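Flavoredoxin (Methanosarcina acetivorans, PDB 3BNK) binds flavin mononucleotide and probably serves in electron transport as a member of the flavoredoxin family. Local coordinates at residues N30-G35 with H55-G60; N116-V121 with E136-Y141; D153-D158 with W170-Y175. One frame throughout, in Å; residues are numbered along the deposited sequence.

Contact 1: N30-G35 with H55-G60; sequences NLMALG and HYTPEG. With FMN (flavin mononucleotide), chain D.
The Tyr56 ring takes ND2 of Asn30 at its edge, 3.9 Å from CD2, while the His55 ring, approached obliquely by CE of Met32, has C5' of the FMN over one face and C2 of the isoalloxazine in its plane. The FMN is bound by a β-barrel domain of the flavin reductase-like kind, in which strand 28-41 and the turn into helix 57-64 hold it between them. A chi1 of -163° swings the Asn30 amide away from its own N and sets it at the phosphate. ND2 gives a straight bond to O3P (2.9 Å) and a weak, bent one to OG1 of Thr57. Small and hydroxyl-bearing, Thr57 also donates from OG1 to O2P, though the modelled length is too short to be trusted, while its backbone N reaches the same oxygen. Tyr56 N serves O1P at 3.1 Å. At the flavin end, NE2 of His55 makes a weak bond to N1, 3.1 Å away. Replacing this imidazole by an alanine methyl is likely to leave N1 without that donor and C5' without the ring against it. Unbranched and flexible, Met32 bends at chi3 to set its methyl against one face of the flavin's pyrimidine ring, CE lying 3.5 Å from C2.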
loop_
_atom_site.group_PDB
_atom_site.type_symbol
_atom_site.label_atom_id
_atom_site.label_comp_id
_atom_site.label_asym_id
_atom_site.label_seq_id
_atom_site.Cartn_x
_atom_site.Cartn_y
_atom_site.Cartn_z
ATOM N N ASN B 30 -9.048 20.048 5.049
ATOM C CA ASN B 30 -9.886 18.882 4.944
ATOM C C ASN B 30 -9.069 17.646 5.251
ATOM O O ASN B 30 -7.861 17.630 5.035
ATOM C CB ASN B 30 -10.515 18.783 3.552
ATOM C CG ASN B 30 -11.690 17.839 3.521
ATOM O OD1 ASN B 30 -12.562 17.885 4.388
ATOM N ND2 ASN B 30 -11.724 16.981 2.521
ATOM N N LEU B 31 -9.739 16.635 5.806
ATOM C CA LEU B 31 -9.161 15.318 6.027
ATOM C C LEU B 31 -10.127 14.233 5.580
ATOM O O LEU B 31 -11.319 14.316 5.843
ATOM C CB LEU B 31 -8.809 15.142 7.508
ATOM C CG LEU B 31 -7.874 16.286 7.920
ATOM C CD1 LEU B 31 -8.273 16.937 9.218
ATOM C CD2 LEU B 31 -6.405 15.897 7.867
ATOM N N MET B 32 -9.607 13.228 4.891
ATOM C CA MET B 32 -10.364 12.024 4.600
ATOM C C MET B 32 -9.534 10.791 4.947
ATOM O O MET B 32 -8.305 10.819 4.847
ATOM C CB MET B 32 -10.797 11.981 3.127
ATOM C CG MET B 32 -9.653 12.004 2.122
ATOM S SD MET B 32 -10.157 11.473 0.482
ATOM C CE MET B 32 -9.834 9.715 0.524
ATOM N N ALA B 33 -10.214 9.709 5.341
ATOM C CA ALA B 33 -9.554 8.426 5.600
ATOM C C ALA B 33 -9.074 7.802 4.290
ATOM O O ALA B 33 -9.792 7.837 3.271
ATOM C CB ALA B 33 -10.480 7.491 6.373
ATOM N N LEU B 34 -7.839 7.294 4.297
ATOM C CA LEU B 34 -7.179 6.821 3.067
ATOM C C LEU B 34 -6.387 5.533 3.286
ATOM O O LEU B 34 -5.504 5.478 4.124
ATOM C CB LEU B 34 -6.262 7.912 2.466
ATOM C CG LEU B 34 -5.342 7.506 1.297
ATOM C CD1 LEU B 34 -6.069 7.627 -0.021
ATOM C CD2 LEU B 34 -4.053 8.353 1.256
ATOM N N GLY B 35 -6.707 4.508 2.505
ATOM C CA GLY B 35 -6.021 3.216 2.569
ATOM C C GLY B 35 -5.239 2.964 1.297
ATOM O O GLY B 35 -4.317 2.144 1.282
ATOM N N HIS B 55 -15.306 12.339 -4.182
ATOM C CA HIS B 55 -14.932 13.032 -2.936
ATOM C C HIS B 55 -14.628 14.521 -3.102
ATOM O O HIS B 55 -14.380 15.020 -4.215
ATOM C CB HIS B 55 -13.760 12.342 -2.232
ATOM C CG HIS B 55 -13.973 10.885 -1.974
ATOM N ND1 HIS B 55 -15.203 10.352 -1.662
ATOM C CD2 HIS B 55 -13.101 9.850 -1.954
ATOM C CE1 HIS B 55 -15.084 9.048 -1.487
ATOM N NE2 HIS B 55 -13.819 8.720 -1.655
ATOM N N TYR B 56 -14.627 15.215 -1.964
ATOM C CA TYR B 56 -14.385 16.652 -1.897
ATOM C C TYR B 56 -12.891 16.961 -1.957
ATOM O O TYR B 56 -12.479 18.006 -2.464
ATOM C CB TYR B 56 -14.996 17.190 -0.597
ATOM C CG TYR B 56 -14.982 18.684 -0.425
ATOM C CD1 TYR B 56 -15.767 19.513 -1.241
ATOM C CD2 TYR B 56 -14.225 19.274 0.580
ATOM C CE1 TYR B 56 -15.775 20.886 -1.071
ATOM C CE2 TYR B 56 -14.227 20.645 0.759
ATOM C CZ TYR B 56 -15.001 21.447 -0.069
ATOM O OH TYR B 56 -14.998 22.815 0.106
ATOM N N THR B 57 -12.091 16.025 -1.445
ATOM C CA THR B 57 -10.645 16.187 -1.324
ATOM C C THR B 57 -9.898 16.501 -2.656
ATOM O O THR B 57 -9.029 17.382 -2.656
ATOM C CB THR B 57 -10.031 14.992 -0.536
ATOM O OG1 THR B 57 -10.582 14.967 0.793
ATOM C CG2 THR B 57 -8.504 15.075 -0.455
ATOM N N PRO B 58 -10.237 15.801 -3.784
ATOM C CA PRO B 58 -9.500 16.033 -5.038
ATOM C C PRO B 58 -9.486 17.475 -5.534
ATOM O O PRO B 58 -8.448 17.907 -6.051
ATOM C CB PRO B 58 -10.220 15.138 -6.053
ATOM C CG PRO B 58 -10.853 14.089 -5.231
ATOM C CD PRO B 58 -11.273 14.767 -3.966
ATOM N N GLU B 59 -10.603 18.203 -5.384
ATOM C CA GLU B 59 -10.655 19.644 -5.708
ATOM C C GLU B 59 -9.535 20.405 -5.016
ATOM O O GLU B 59 -8.926 21.270 -5.610
ATOM C CB GLU B 59 -11.965 20.289 -5.261
ATOM C CG GLU B 59 -13.229 19.645 -5.779
ATOM C CD GLU B 59 -14.467 20.387 -5.328
ATOM O OE1 GLU B 59 -14.362 21.604 -4.997
ATOM O OE2 GLU B 59 -15.546 19.750 -5.326
ATOM N N GLY B 60 -9.306 20.094 -3.742
ATOM C CA GLY B 60 -8.283 20.753 -2.951
ATOM C C GLY B 60 -6.872 20.373 -3.358
ATOM O O GLY B 60 -6.001 21.235 -3.462
HETATM N N1 FMN D . -11.767 6.852 -0.279
HETATM C C2 FMN D . -10.888 6.937 -1.340
HETATM O O2 FMN D . -11.223 7.562 -2.340
HETATM N N3 FMN D . -9.643 6.334 -1.270
HETATM C C4 FMN D . -9.292 5.641 -0.123
HETATM O O4 FMN D . -8.194 5.099 -0.071
HETATM C C4A FMN D . -10.186 5.552 0.952
HETATM N N5 FMN D . -9.849 4.850 2.102
HETATM C C5A FMN D . -10.722 4.777 3.170
HETATM C C6 FMN D . -10.330 4.084 4.322
HETATM C C7 FMN D . -11.206 3.991 5.414
HETATM C C7M FMN D . -10.716 3.333 6.668
HETATM C C8 FMN D . -12.468 4.600 5.349
HETATM C C8M FMN D . -13.334 4.730 6.584
HETATM C C9 FMN D . -12.841 5.306 4.197
HETATM C C9A FMN D . -11.976 5.408 3.106
HETATM N N10 FMN D . -12.333 6.112 1.950
HETATM C C10 FMN D . -11.439 6.172 0.876
HETATM C "C1'" FMN D . -13.624 6.884 1.888
HETATM C "C2'" FMN D . -13.438 8.381 2.098
HETATM O "O2'" FMN D . -12.529 8.620 3.155
HETATM C "C3'" FMN D . -14.761 9.049 2.476
HETATM O "O3'" FMN D . -15.743 8.930 1.462
HETATM C "C4'" FMN D . -14.552 10.505 2.889
HETATM O "O4'" FMN D . -15.732 10.976 3.484
HETATM C "C5'" FMN D . -14.159 11.446 1.757
HETATM O "O5'" FMN D . -13.975 12.698 2.391
HETATM P P FMN D . -14.089 14.102 1.601
HETATM O O1P FMN D . -15.361 14.113 0.805
HETATM O O2P FMN D . -12.925 14.185 0.657
HETATM O O3P FMN D . -14.031 15.276 2.539
#

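Contact 2: N116-V121 with E136-Y141; sequences NLECRV and EIIAAY
Glu118 runs out fully extended, its chi1 of -178° carrying CG to the far side from its own N, and Tyr141 turns its ring back beside its own N (chi1 -52°), which brings Tyr141 OH 2.9 Å from Glu118 OE1. The hydroxyl donates on the syn side of OE1, though tilted out of the carboxylate plane; this oxygen sits at the edge of the ring, with the two planes 49° apart. Both residues project from one face of the antiparallel hairpin 115-126/130-142. Ala139 suits the place beside the carboxylate, because its small CB lets Glu118 OE1 come within 3.4 Å. A classic β bulge interrupts the pairing here: Ile138 and Ala139 both face Glu118, whose O accepts from Ile138 N (3.0 Å) and, weakly, from Ala139 N. On the other face Leu117, Cys119 and Ile137 pack together, Leu117 CB lying 4.1 Å from Ile137 CG2, and all three lean on Leu47. The sheet runs on beside Ala140 and Tyr141 into a strand of the second subunit. Towards the other end, Arg120 NH1 and Glu136 OE1 make a long salt bridge of 3.6 Å. The buried Glu118 carboxylate is met by neutral donors, Tyr141 OH at OE1 and Leu104 N at OE2, which would probably help to stabilise its negative charge.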
loop_
_atom_site.group_PDB
_atom_site.type_symbol
_atom_site.label_atom_id
_atom_site.label_comp_id
_atom_site.label_asym_id
_atom_site.label_seq_id
_atom_site.Cartn_x
_atom_site.Cartn_y
_atom_site.Cartn_z
ATOM N N ASN B 116 3.752 12.399 9.797
ATOM C CA ASN B 116 3.136 13.225 8.744
ATOM C C ASN B 116 4.075 13.409 7.558
ATOM O O ASN B 116 5.208 13.860 7.724
ATOM C CB ASN B 116 2.727 14.614 9.275
ATOM C CG ASN B 116 2.262 14.585 10.716
ATOM O OD1 ASN B 116 3.069 14.728 11.643
ATOM N ND2 ASN B 116 0.953 14.437 10.917
ATOM N N LEU B 117 3.596 13.037 6.373
ATOM C CA LEU B 117 4.347 13.203 5.135
ATOM C C LEU B 117 3.728 14.325 4.313
ATOM O O LEU B 117 2.584 14.228 3.887
ATOM C CB LEU B 117 4.401 11.889 4.335
ATOM C CG LEU B 117 4.760 10.597 5.088
ATOM C CD1 LEU B 117 4.804 9.387 4.147
ATOM C CD2 LEU B 117 6.085 10.704 5.916
ATOM N N GLU B 118 4.496 15.394 4.115
ATOM C CA GLU B 118 4.048 16.585 3.409
ATOM C C GLU B 118 4.471 16.456 1.944
ATOM O O GLU B 118 5.656 16.352 1.650
ATOM C CB GLU B 118 4.649 17.830 4.076
ATOM C CG GLU B 118 4.236 19.177 3.491
ATOM C CD GLU B 118 4.952 20.360 4.171
ATOM O OE1 GLU B 118 6.027 20.153 4.783
ATOM O OE2 GLU B 118 4.428 21.494 4.088
ATOM N N CYS B 119 3.499 16.447 1.031
ATOM C CA CYS B 119 3.779 16.023 -0.341
ATOM C C CYS B 119 3.440 17.041 -1.411
ATOM O O CYS B 119 2.396 17.702 -1.358
ATOM C CB CYS B 119 3.093 14.686 -0.661
ATOM S SG CYS B 119 3.452 13.406 0.557
ATOM N N ARG B 120 4.340 17.151 -2.385
ATOM C CA ARG B 120 4.112 18.034 -3.517
ATOM C C ARG B 120 3.673 17.254 -4.734
ATOM O O ARG B 120 4.371 16.351 -5.177
ATOM C CB ARG B 120 5.361 18.848 -3.846
ATOM C CG ARG B 120 4.993 20.127 -4.571
ATOM C CD ARG B 120 5.856 20.399 -5.750
ATOM N NE ARG B 120 7.212 20.785 -5.395
ATOM C CZ ARG B 120 8.292 20.102 -5.752
ATOM N NH1 ARG B 120 8.178 18.985 -6.474
ATOM N NH2 ARG B 120 9.487 20.533 -5.390
ATOM N N VAL B 121 2.509 17.587 -5.265
ATOM C CA VAL B 121 1.996 16.884 -6.437
ATOM C C VAL B 121 2.989 17.025 -7.585
ATOM O O VAL B 121 3.399 18.141 -7.927
ATOM C CB VAL B 121 0.579 17.353 -6.850
ATOM C CG1 VAL B 121 0.168 16.713 -8.156
ATOM C CG2 VAL B 121 -0.435 17.017 -5.759
ATOM N N GLU B 136 5.823 14.011 -4.385
ATOM C CA GLU B 136 7.144 13.907 -3.785
ATOM C C GLU B 136 7.029 14.223 -2.305
ATOM O O GLU B 136 6.373 15.191 -1.920
ATOM C CB GLU B 136 8.140 14.873 -4.455
ATOM C CG GLU B 136 9.600 14.661 -4.009
ATOM C CD GLU B 136 10.582 15.686 -4.593
ATOM O OE1 GLU B 136 10.315 16.232 -5.681
ATOM O OE2 GLU B 136 11.629 15.929 -3.953
ATOM N N ILE B 137 7.646 13.397 -1.472
ATOM C CA ILE B 137 7.697 13.685 -0.046
ATOM C C ILE B 137 8.782 14.739 0.179
ATOM O O ILE B 137 9.990 14.461 0.091
ATOM C CB ILE B 137 7.964 12.417 0.809
ATOM C CG1 ILE B 137 6.949 11.316 0.470
ATOM C CG2 ILE B 137 7.919 12.751 2.315
ATOM C CD1 ILE B 137 7.410 9.922 0.933
ATOM N N ILE B 138 8.345 15.963 0.438
ATOM C CA ILE B 138 9.294 17.056 0.540
ATOM C C ILE B 138 9.737 17.255 1.981
ATOM O O ILE B 138 10.879 17.636 2.231
ATOM C CB ILE B 138 8.773 18.364 -0.108
ATOM C CG1 ILE B 138 7.610 18.944 0.686
ATOM C CG2 ILE B 138 8.436 18.143 -1.602
ATOM C CD1 ILE B 138 8.029 20.048 1.693
ATOM N N ALA B 139 8.840 16.973 2.923
ATOM C CA ALA B 139 9.188 16.988 4.342
ATOM C C ALA B 139 8.422 15.904 5.082
ATOM O O ALA B 139 7.267 15.598 4.745
ATOM C CB ALA B 139 8.931 18.369 4.966
ATOM N N ALA B 140 9.096 15.315 6.063
ATOM C CA ALA B 140 8.512 14.317 6.941
ATOM C C ALA B 140 8.720 14.718 8.386
ATOM O O ALA B 140 9.804 15.179 8.764
ATOM C CB ALA B 140 9.107 12.941 6.670
ATOM N N TYR B 141 7.664 14.549 9.179
ATOM C CA TYR B 141 7.636 14.947 10.585
ATOM C C TYR B 141 7.230 13.783 11.482
ATOM O O TYR B 141 6.270 13.062 11.200
ATOM C CB TYR B 141 6.644 16.103 10.803
ATOM C CG TYR B 141 6.828 17.291 9.877
ATOM C CD1 TYR B 141 6.270 17.299 8.599
ATOM C CD2 TYR B 141 7.563 18.412 10.286
ATOM C CE1 TYR B 141 6.442 18.388 7.737
ATOM C CE2 TYR B 141 7.732 19.513 9.442
ATOM C CZ TYR B 141 7.173 19.489 8.168
ATOM O OH TYR B 141 7.340 20.569 7.332
#

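Contact 3: D153-D158 with W170-Y175; sequences DIKKMD and WTVGDY
Lys155 reaches across to the strand with its ammonium group, donating from NZ to Gly173 O at 2.7 Å and to Val172 O at 3.2 Å. The two carbonyls are met differently: the first bond is tilted moderately from its carbonyl plane, whereas at Val172 the nitrogen stands above the plane, away from the lone pairs. Bends at chi2 and chi3 (-88° and 108°) carry the ammonium end across to the strand, and a lysine suits the place because it is long enough to cross from an exposed helical position and still offer several N-H groups. The carboxylate of Asp174 is 5.7 Å from NZ at OD1, too far for a salt bridge but near enough that it may favour the positive charge. A second polar link runs through a water, which donates to Asp158 OD2 (2.7 Å) and accepts from Val172 N (3.1 Å). The other oxygen of Asp158, OD1, is bound to Ser74 OG, which helps fix the carboxylate. Asp153 N-caps the short helix 154-157, its OD2 accepting from Lys156 N, while Asp158 leaves it with positive phi. Packing surrounds these bonds. Ile154 and Val172 meet tip to tip, Ile154 CD1 lying 3.7 Å from Val172 CG2, with Pro159 packing against both residues. Val172 CG1 lies 3.9 Å from Lys155 CE, where the two side chains cross at a slant. The methyl CG2 of Thr171 makes a van der Waals contact with Asp158 OD2. The helical turn thus rests against strand 168-178, which pairs with strand 160-163 in its own chain. At Trp170 and Tyr175 the strand also pairs with one of the second subunit, where Tyr175 sets its ring edge-to-face with Trp170 of that subunit, and Ile154 packs on Pro15 of the same neighbour.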
loop_
_atom_site.group_PDB
_atom_site.type_symbol
_atom_site.label_atom_id
_atom_site.label_comp_id
_atom_site.label_asym_id
_atom_site.label_seq_id
_atom_site.Cartn_x
_atom_site.Cartn_y
_atom_site.Cartn_z
ATOM N N ASP B 153 9.498 3.821 14.412
ATOM C CA ASP B 153 9.382 2.459 14.897
ATOM C C ASP B 153 7.905 2.095 14.909
ATOM O O ASP B 153 7.116 2.737 15.584
ATOM C CB ASP B 153 9.954 2.329 16.314
ATOM C CG ASP B 153 9.682 0.966 16.917
ATOM O OD1 ASP B 153 10.345 -0.012 16.510
ATOM O OD2 ASP B 153 8.777 0.858 17.764
ATOM N N ILE B 154 7.528 1.054 14.176
ATOM C CA ILE B 154 6.101 0.739 14.025
ATOM C C ILE B 154 5.345 0.418 15.331
ATOM O O ILE B 154 4.156 0.743 15.457
ATOM C CB ILE B 154 5.834 -0.303 12.913
ATOM C CG1 ILE B 154 4.397 -0.140 12.384
ATOM C CG2 ILE B 154 6.142 -1.741 13.403
ATOM C CD1 ILE B 154 4.052 -1.031 11.167
ATOM N N LYS B 155 6.028 -0.200 16.299
ATOM C CA LYS B 155 5.380 -0.569 17.568
ATOM C C LYS B 155 5.101 0.662 18.441
ATOM O O LYS B 155 4.072 0.727 19.122
ATOM C CB LYS B 155 6.200 -1.619 18.336
ATOM C CG LYS B 155 6.365 -2.961 17.633
ATOM C CD LYS B 155 5.223 -3.923 17.953
ATOM C CE LYS B 155 4.284 -4.128 16.788
ATOM N NZ LYS B 155 3.271 -5.183 17.120
ATOM N N LYS B 156 6.010 1.637 18.404
ATOM C CA LYS B 156 5.786 2.923 19.039
ATOM C C LYS B 156 4.612 3.652 18.380
ATOM O O LYS B 156 3.765 4.224 19.065
ATOM C CB LYS B 156 7.050 3.779 18.975
ATOM C CG LYS B 156 8.052 3.522 20.109
ATOM C CD LYS B 156 9.416 4.144 19.771
ATOM C CE LYS B 156 10.317 4.268 21.007
ATOM N NZ LYS B 156 11.506 5.178 20.764
ATOM N N MET B 157 4.567 3.610 17.048
ATOM C CA MET B 157 3.515 4.268 16.263
ATOM C C MET B 157 2.129 3.694 16.521
ATOM O O MET B 157 1.147 4.441 16.552
ATOM C CB MET B 157 3.836 4.180 14.771
ATOM C CG MET B 157 5.102 4.938 14.390
ATOM S SD MET B 157 5.555 4.804 12.663
ATOM C CE MET B 157 4.047 5.325 11.851
ATOM N N ASP B 158 2.069 2.375 16.707
ATOM C CA ASP B 158 0.811 1.627 16.855
ATOM C C ASP B 158 -0.243 2.030 15.799
ATOM O O ASP B 158 -1.361 2.462 16.153
ATOM C CB ASP B 158 0.260 1.749 18.291
ATOM C CG ASP B 158 -0.948 0.848 18.547
ATOM O OD1 ASP B 158 -1.911 1.326 19.199
ATOM O OD2 ASP B 158 -0.944 -0.323 18.106
ATOM N N TRP B 170 -7.483 -3.425 12.158
ATOM C CA TRP B 170 -6.561 -4.333 12.835
ATOM C C TRP B 170 -5.374 -3.511 13.329
ATOM O O TRP B 170 -5.104 -2.410 12.827
ATOM C CB TRP B 170 -6.058 -5.449 11.887
ATOM C CG TRP B 170 -7.154 -6.075 11.082
ATOM C CD1 TRP B 170 -7.657 -5.626 9.883
ATOM C CD2 TRP B 170 -7.911 -7.240 11.422
ATOM N NE1 TRP B 170 -8.680 -6.441 9.469
ATOM C CE2 TRP B 170 -8.855 -7.442 10.388
ATOM C CE3 TRP B 170 -7.882 -8.139 12.496
ATOM C CZ2 TRP B 170 -9.765 -8.503 10.399
ATOM C CZ3 TRP B 170 -8.793 -9.198 12.507
ATOM C CH2 TRP B 170 -9.720 -9.365 11.461
ATOM N N THR B 171 -4.671 -4.038 14.325
ATOM C CA THR B 171 -3.350 -3.514 14.671
ATOM C C THR B 171 -2.264 -4.457 14.171
ATOM O O THR B 171 -2.563 -5.556 13.686
ATOM C CB THR B 171 -3.198 -3.241 16.186
ATOM O OG1 THR B 171 -3.604 -4.393 16.931
ATOM C CG2 THR B 171 -4.030 -2.030 16.593
ATOM N N VAL B 172 -1.012 -4.014 14.274
ATOM C CA VAL B 172 0.148 -4.784 13.828
ATOM C C VAL B 172 0.415 -5.880 14.855
ATOM O O VAL B 172 0.334 -5.629 16.062
ATOM C CB VAL B 172 1.406 -3.886 13.693
ATOM C CG1 VAL B 172 2.647 -4.713 13.314
ATOM C CG2 VAL B 172 1.164 -2.734 12.680
ATOM N N GLY B 173 0.710 -7.085 14.364
ATOM C CA GLY B 173 0.938 -8.249 15.222
ATOM C C GLY B 173 2.390 -8.442 15.604
ATOM O O GLY B 173 3.128 -7.473 15.793
ATOM N N ASP B 174 2.798 -9.701 15.700
ATOM C CA ASP B 174 4.148 -10.052 16.105
ATOM C C ASP B 174 5.180 -9.922 14.981
ATOM O O ASP B 174 4.853 -10.075 13.797
ATOM C CB ASP B 174 4.171 -11.477 16.622
ATOM C CG ASP B 174 3.325 -11.669 17.876
ATOM O OD1 ASP B 174 3.115 -10.703 18.657
ATOM O OD2 ASP B 174 2.887 -12.808 18.077
ATOM N N TYR B 175 6.423 -9.632 15.374
ATOM C CA TYR B 175 7.575 -9.662 14.481
ATOM C C TYR B 175 7.570 -11.016 13.794
ATOM O O TYR B 175 7.184 -12.008 14.399
ATOM C CB TYR B 175 8.845 -9.487 15.302
ATOM C CG TYR B 175 10.146 -9.338 14.548
ATOM C CD1 TYR B 175 10.626 -8.077 14.197
ATOM C CD2 TYR B 175 10.928 -10.451 14.238
ATOM C CE1 TYR B 175 11.863 -7.921 13.540
ATOM C CE2 TYR B 175 12.160 -10.303 13.582
ATOM C CZ TYR B 175 12.618 -9.031 13.235
ATOM O OH TYR B 175 13.839 -8.876 12.591
HETATM O O HOH W 1 -0.581 -1.272 15.556
#

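How the contacts relate
All three contacts reach the same antiparallel sheet and follow one another along the chain, each closing before the next opens. Contact 1 grips the FMN directly. Contact 2 lies about 16 Å from it between centres, with about 7 Å between nearest atoms; the side chain of Ile137 is about 13 Å from a bound FMN, so this part of the hairpin lies in the barrel wall away from the cofactor. Contact 3 is on the opposite side of the chain's centre from contact 1, about 26 Å away between centres, and Thr171 has its side chain about 13 Å from a bound FMN. Contacts 2 and 3, about 22 Å apart between centres, both touch the second subunit and so tie the barrel into the dimer.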